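Local coordinates for betaine aldehyde dehydrogenase (Staphylococcus aureus subsp. aureus COL, PDB 4QTO), which catalyses the NAD+-dependent oxidation of betaine aldehyde to glycine betaine, as a tetrameric member of the aldehyde dehydrogenase family, at residues Asn436-Phe447 against Lys460-Phe471. Residues are numbered along the deposited sequence; the frame is centred on the assembly and turned at random.
Sequences NDSIYGLAGAVF and KLKLGTVWINDF
The side-chain amide of N436 grips the backbone of 460-462 with both ends: OD1 accepts from K462 N at 2.9 Å in a nearly straight bond (177°), while ND2 donates to K460 O, which lies in the amide plane. Two bonds from one flat group fix its rotation. The K462 chain crosses that amide at about a right angle, its CB 3.7 Å from N436 OD1, and carries its ammonium on to a salt bridge with E84 of the second subunit. Beyond this, strands 443-447 and 465-468 run parallel as the two strands of a right-handed beta-alpha-beta unit whose crossover is helix 451-460. W467 N to G444 O, V446 N to W467 O and N469 N to V446 O, each 2.9 Å, form the regular ladder; G444 N to T465 O is weak. On one face, A445 CB meets the edge of the W467 indole and lies 3.5 Å from F471 CD2. W467 CZ3 sits over the centre of the F471 ring. On the other face, V446 chi1 of -174° puts CG2 beside the backbone N, 4.0 Å from L461 CD1. At the strand ends, the F447 ring receives N469 CA in an off-centre CH-pi contact, 4.1 Å from the centroid, and slides past the asparagine amide with the planes 56° apart. Strand 465-468 also pairs in parallel with a strand of the second subunit. Backbone bonds thus set the register, the N436 amide anchors the turn at 460-462, and apolar side chains pack on both faces; the polar exception is D470 O, buried without a partner 3.3 Å from A445 CB.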
loop_
_atom_site.group_PDB
_atom_site.type_symbol
_atom_site.label_atom_id
_atom_site.label_comp_id
_atom_site.label_asym_id
_atom_site.label_seq_id
_atom_site.Cartn_x
_atom_site.Cartn_y
_atom_site.Cartn_z
ATOM N N ASN A 436 -26.560 -16.484 -6.352
ATOM C CA ASN A 436 -26.721 -15.208 -5.677
ATOM C C ASN A 436 -28.094 -15.032 -5.024
ATOM O O ASN A 436 -28.299 -14.054 -4.278
ATOM C CB ASN A 436 -26.444 -14.053 -6.636
ATOM C CG ASN A 436 -24.967 -13.843 -6.883
ATOM O OD1 ASN A 436 -24.123 -14.165 -6.030
ATOM N ND2 ASN A 436 -24.655 -13.242 -8.009
ATOM N N ASP A 437 -28.983 -16.002 -5.239
ATOM C CA ASP A 437 -30.337 -15.929 -4.677
ATOM C C ASP A 437 -30.385 -16.565 -3.286
ATOM O O ASP A 437 -30.889 -17.696 -3.105
ATOM C CB ASP A 437 -31.336 -16.633 -5.592
ATOM C CG ASP A 437 -32.777 -16.449 -5.133
ATOM O OD1 ASP A 437 -33.032 -15.488 -4.394
ATOM O OD2 ASP A 437 -33.670 -17.266 -5.523
ATOM N N SER A 438 -29.755 -15.892 -2.322
ATOM C CA SER A 438 -29.816 -16.288 -0.915
ATOM C C SER A 438 -29.506 -15.027 -0.141
ATOM O O SER A 438 -29.088 -14.006 -0.717
ATOM C CB SER A 438 -28.825 -17.415 -0.471
ATOM O OG SER A 438 -27.566 -16.947 -0.063
ATOM N N ILE A 439 -29.718 -15.085 1.160
ATOM C CA ILE A 439 -29.410 -13.929 1.991
ATOM C C ILE A 439 -27.948 -13.893 2.374
ATOM O O ILE A 439 -27.513 -12.888 2.957
ATOM C CB ILE A 439 -30.247 -13.918 3.300
ATOM C CG1 ILE A 439 -29.910 -15.122 4.200
ATOM C CG2 ILE A 439 -31.741 -13.901 2.994
ATOM C CD1 ILE A 439 -30.517 -15.040 5.601
ATOM N N TYR A 440 -27.197 -14.943 2.039
ATOM C CA TYR A 440 -25.833 -15.107 2.486
ATOM C C TYR A 440 -24.808 -14.684 1.443
ATOM O O TYR A 440 -25.160 -14.273 0.337
ATOM C CB TYR A 440 -25.623 -16.558 2.909
ATOM C CG TYR A 440 -26.374 -16.937 4.196
ATOM C CD1 TYR A 440 -25.915 -16.479 5.423
ATOM C CD2 TYR A 440 -27.440 -17.770 4.172
ATOM C CE1 TYR A 440 -26.526 -16.826 6.608
ATOM C CE2 TYR A 440 -28.069 -18.139 5.366
ATOM C CZ TYR A 440 -27.607 -17.655 6.565
ATOM O OH TYR A 440 -28.161 -17.985 7.793
ATOM N N GLY A 441 -23.533 -14.787 1.790
ATOM C CA GLY A 441 -22.480 -14.361 0.865
ATOM C C GLY A 441 -21.078 -14.684 1.328
ATOM O O GLY A 441 -20.165 -13.862 1.161
ATOM N N LEU A 442 -20.869 -15.867 1.889
ATOM C CA LEU A 442 -19.555 -16.190 2.475
ATOM C C LEU A 442 -18.515 -16.763 1.528
ATOM O O LEU A 442 -17.422 -16.188 1.352
ATOM C CB LEU A 442 -19.721 -17.130 3.678
ATOM C CG LEU A 442 -18.454 -17.398 4.477
ATOM C CD1 LEU A 442 -17.908 -16.124 5.104
ATOM C CD2 LEU A 442 -18.747 -18.390 5.599
ATOM N N ALA A 443 -18.818 -17.901 0.923
ATOM C CA ALA A 443 -17.851 -18.580 0.044
ATOM C C ALA A 443 -18.552 -19.440 -0.958
ATOM O O ALA A 443 -19.736 -19.721 -0.804
ATOM C CB ALA A 443 -16.925 -19.447 0.892
ATOM N N GLY A 444 -17.824 -19.869 -1.980
ATOM C CA GLY A 444 -18.402 -20.768 -2.974
ATOM C C GLY A 444 -17.356 -21.204 -3.965
ATOM O O GLY A 444 -16.252 -20.693 -3.965
ATOM N N ALA A 445 -17.741 -22.145 -4.830
ATOM C CA ALA A 445 -16.799 -22.678 -5.814
ATOM C C ALA A 445 -17.417 -22.768 -7.194
ATOM O O ALA A 445 -18.647 -22.883 -7.355
ATOM C CB ALA A 445 -16.376 -24.074 -5.419
ATOM N N VAL A 446 -16.531 -22.756 -8.189
ATOM C CA VAL A 446 -16.902 -22.982 -9.568
ATOM C C VAL A 446 -15.971 -24.037 -10.131
ATOM O O VAL A 446 -14.739 -23.891 -10.066
ATOM C CB VAL A 446 -16.762 -21.714 -10.455
ATOM C CG1 VAL A 446 -17.323 -22.049 -11.839
ATOM C CG2 VAL A 446 -17.470 -20.533 -9.824
ATOM N N PHE A 447 -16.548 -25.125 -10.655
ATOM C CA PHE A 447 -15.796 -26.223 -11.279
ATOM C C PHE A 447 -16.041 -26.213 -12.789
ATOM O O PHE A 447 -17.208 -26.358 -13.253
ATOM C CB PHE A 447 -16.175 -27.578 -10.678
ATOM C CG PHE A 447 -15.581 -27.805 -9.335
ATOM C CD1 PHE A 447 -16.174 -27.296 -8.191
ATOM C CD2 PHE A 447 -14.373 -28.467 -9.205
ATOM C CE1 PHE A 447 -15.577 -27.456 -6.943
ATOM C CE2 PHE A 447 -13.766 -28.610 -7.963
ATOM C CZ PHE A 447 -14.356 -28.112 -6.831
ATOM N N LYS A 460 -18.828 -12.528 -10.819
ATOM C CA LYS A 460 -20.231 -12.184 -10.611
ATOM C C LYS A 460 -20.874 -12.742 -9.334
ATOM O O LYS A 460 -21.983 -12.312 -8.976
ATOM C CB LYS A 460 -21.067 -12.583 -11.828
ATOM C CG LYS A 460 -20.733 -11.745 -13.067
ATOM C CD LYS A 460 -21.842 -11.860 -14.102
ATOM C CE LYS A 460 -21.734 -10.815 -15.205
ATOM N NZ LYS A 460 -20.577 -11.088 -16.096
ATOM N N LEU A 461 -20.194 -13.660 -8.636
ATOM C CA LEU A 461 -20.732 -14.214 -7.394
ATOM C C LEU A 461 -20.522 -13.255 -6.248
ATOM O O LEU A 461 -19.399 -12.759 -6.039
ATOM C CB LEU A 461 -20.076 -15.546 -7.072
ATOM C CG LEU A 461 -20.293 -16.638 -8.109
ATOM C CD1 LEU A 461 -19.543 -17.907 -7.714
ATOM C CD2 LEU A 461 -21.784 -16.943 -8.275
ATOM N N LYS A 462 -21.578 -12.988 -5.487
ATOM C CA LYS A 462 -21.489 -12.082 -4.318
ATOM C C LYS A 462 -21.064 -12.860 -3.084
ATOM O O LYS A 462 -21.890 -13.183 -2.189
ATOM C CB LYS A 462 -22.803 -11.345 -4.124
ATOM C CG LYS A 462 -23.125 -10.465 -5.323
ATOM C CD LYS A 462 -24.588 -10.058 -5.264
ATOM C CE LYS A 462 -25.084 -9.455 -6.567
ATOM N NZ LYS A 462 -24.364 -8.195 -6.839
ATOM N N LEU A 463 -19.765 -13.169 -3.054
ATOM C CA LEU A 463 -19.170 -14.018 -2.024
ATOM C C LEU A 463 -17.802 -13.504 -1.632
ATOM O O LEU A 463 -17.060 -13.037 -2.512
ATOM C CB LEU A 463 -18.954 -15.446 -2.602
ATOM C CG LEU A 463 -20.187 -16.186 -3.112
ATOM C CD1 LEU A 463 -19.785 -17.449 -3.861
ATOM C CD2 LEU A 463 -21.125 -16.491 -1.953
ATOM N N GLY A 464 -17.448 -13.612 -0.353
ATOM C CA GLY A 464 -16.132 -13.144 0.116
ATOM C C GLY A 464 -14.961 -13.949 -0.402
ATOM O O GLY A 464 -13.837 -13.434 -0.513
ATOM N N THR A 465 -15.186 -15.229 -0.666
ATOM C CA THR A 465 -14.148 -16.113 -1.233
ATOM C C THR A 465 -14.765 -16.976 -2.306
ATOM O O THR A 465 -15.828 -17.562 -2.107
ATOM C CB THR A 465 -13.537 -17.033 -0.133
ATOM O OG1 THR A 465 -12.969 -16.228 0.918
ATOM C CG2 THR A 465 -12.474 -17.955 -0.698
ATOM N N VAL A 466 -14.112 -17.031 -3.469
ATOM C CA VAL A 466 -14.540 -17.921 -4.559
ATOM C C VAL A 466 -13.372 -18.811 -4.941
ATOM O O VAL A 466 -12.285 -18.311 -5.231
ATOM C CB VAL A 466 -14.979 -17.184 -5.820
ATOM C CG1 VAL A 466 -15.456 -18.184 -6.849
ATOM C CG2 VAL A 466 -16.096 -16.170 -5.485
ATOM N N TRP A 467 -13.592 -20.133 -4.908
ATOM C CA TRP A 467 -12.595 -21.094 -5.325
ATOM C C TRP A 467 -12.884 -21.533 -6.770
ATOM O O TRP A 467 -14.038 -21.808 -7.131
ATOM C CB TRP A 467 -12.624 -22.341 -4.450
ATOM C CG TRP A 467 -12.403 -22.069 -3.011
ATOM C CD1 TRP A 467 -11.259 -21.599 -2.436
ATOM C CD2 TRP A 467 -13.339 -22.254 -1.949
ATOM N NE1 TRP A 467 -11.429 -21.459 -1.093
ATOM C CE2 TRP A 467 -12.698 -21.866 -0.762
ATOM C CE3 TRP A 467 -14.668 -22.684 -1.879
ATOM C CZ2 TRP A 467 -13.335 -21.919 0.482
ATOM C CZ3 TRP A 467 -15.284 -22.745 -0.642
ATOM C CH2 TRP A 467 -14.621 -22.387 0.517
ATOM N N ILE A 468 -11.851 -21.589 -7.590
ATOM C CA ILE A 468 -11.957 -22.119 -8.962
ATOM C C ILE A 468 -11.289 -23.481 -8.930
ATOM O O ILE A 468 -10.088 -23.604 -8.667
ATOM C CB ILE A 468 -11.350 -21.181 -10.010
ATOM C CG1 ILE A 468 -12.222 -19.910 -10.097
ATOM C CG2 ILE A 468 -11.265 -21.911 -11.352
ATOM C CD1 ILE A 468 -11.652 -18.807 -10.960
ATOM N N ASN A 469 -12.092 -24.519 -9.181
ATOM C CA ASN A 469 -11.620 -25.890 -9.151
ATOM C C ASN A 469 -10.999 -26.339 -7.812
ATOM O O ASN A 469 -9.980 -27.038 -7.770
ATOM C CB ASN A 469 -10.724 -26.216 -10.334
ATOM C CG ASN A 469 -11.466 -26.134 -11.653
ATOM O OD1 ASN A 469 -12.616 -26.553 -11.755
ATOM N ND2 ASN A 469 -10.825 -25.539 -12.672
ATOM N N ASP A 470 -11.637 -25.915 -6.725
ATOM C CA ASP A 470 -11.245 -26.313 -5.387
ATOM C C ASP A 470 -12.435 -26.069 -4.478
ATOM O O ASP A 470 -13.435 -25.460 -4.905
ATOM C CB ASP A 470 -10.000 -25.548 -4.917
ATOM C CG ASP A 470 -9.122 -26.361 -3.964
ATOM O OD1 ASP A 470 -9.629 -27.179 -3.162
ATOM O OD2 ASP A 470 -7.877 -26.164 -4.032
ATOM N N PHE A 471 -12.339 -26.557 -3.249
ATOM C CA PHE A 471 -13.349 -26.291 -2.243
ATOM C C PHE A 471 -12.668 -26.347 -0.881
ATOM O O PHE A 471 -11.924 -27.290 -0.611
ATOM C CB PHE A 471 -14.581 -27.262 -2.296
ATOM C CG PHE A 471 -15.796 -26.634 -1.743
ATOM C CD1 PHE A 471 -15.934 -26.498 -0.378
ATOM C CD2 PHE A 471 -16.761 -26.071 -2.574
ATOM C CE1 PHE A 471 -16.989 -25.811 0.146
ATOM C CE2 PHE A 471 -17.810 -25.361 -2.034
ATOM C CZ PHE A 471 -17.921 -25.247 -0.680
HETATM O O HOH W 1 -24.460 -13.968 -2.416
HETATM O O HOH W 2 -14.924 -15.756 2.772
#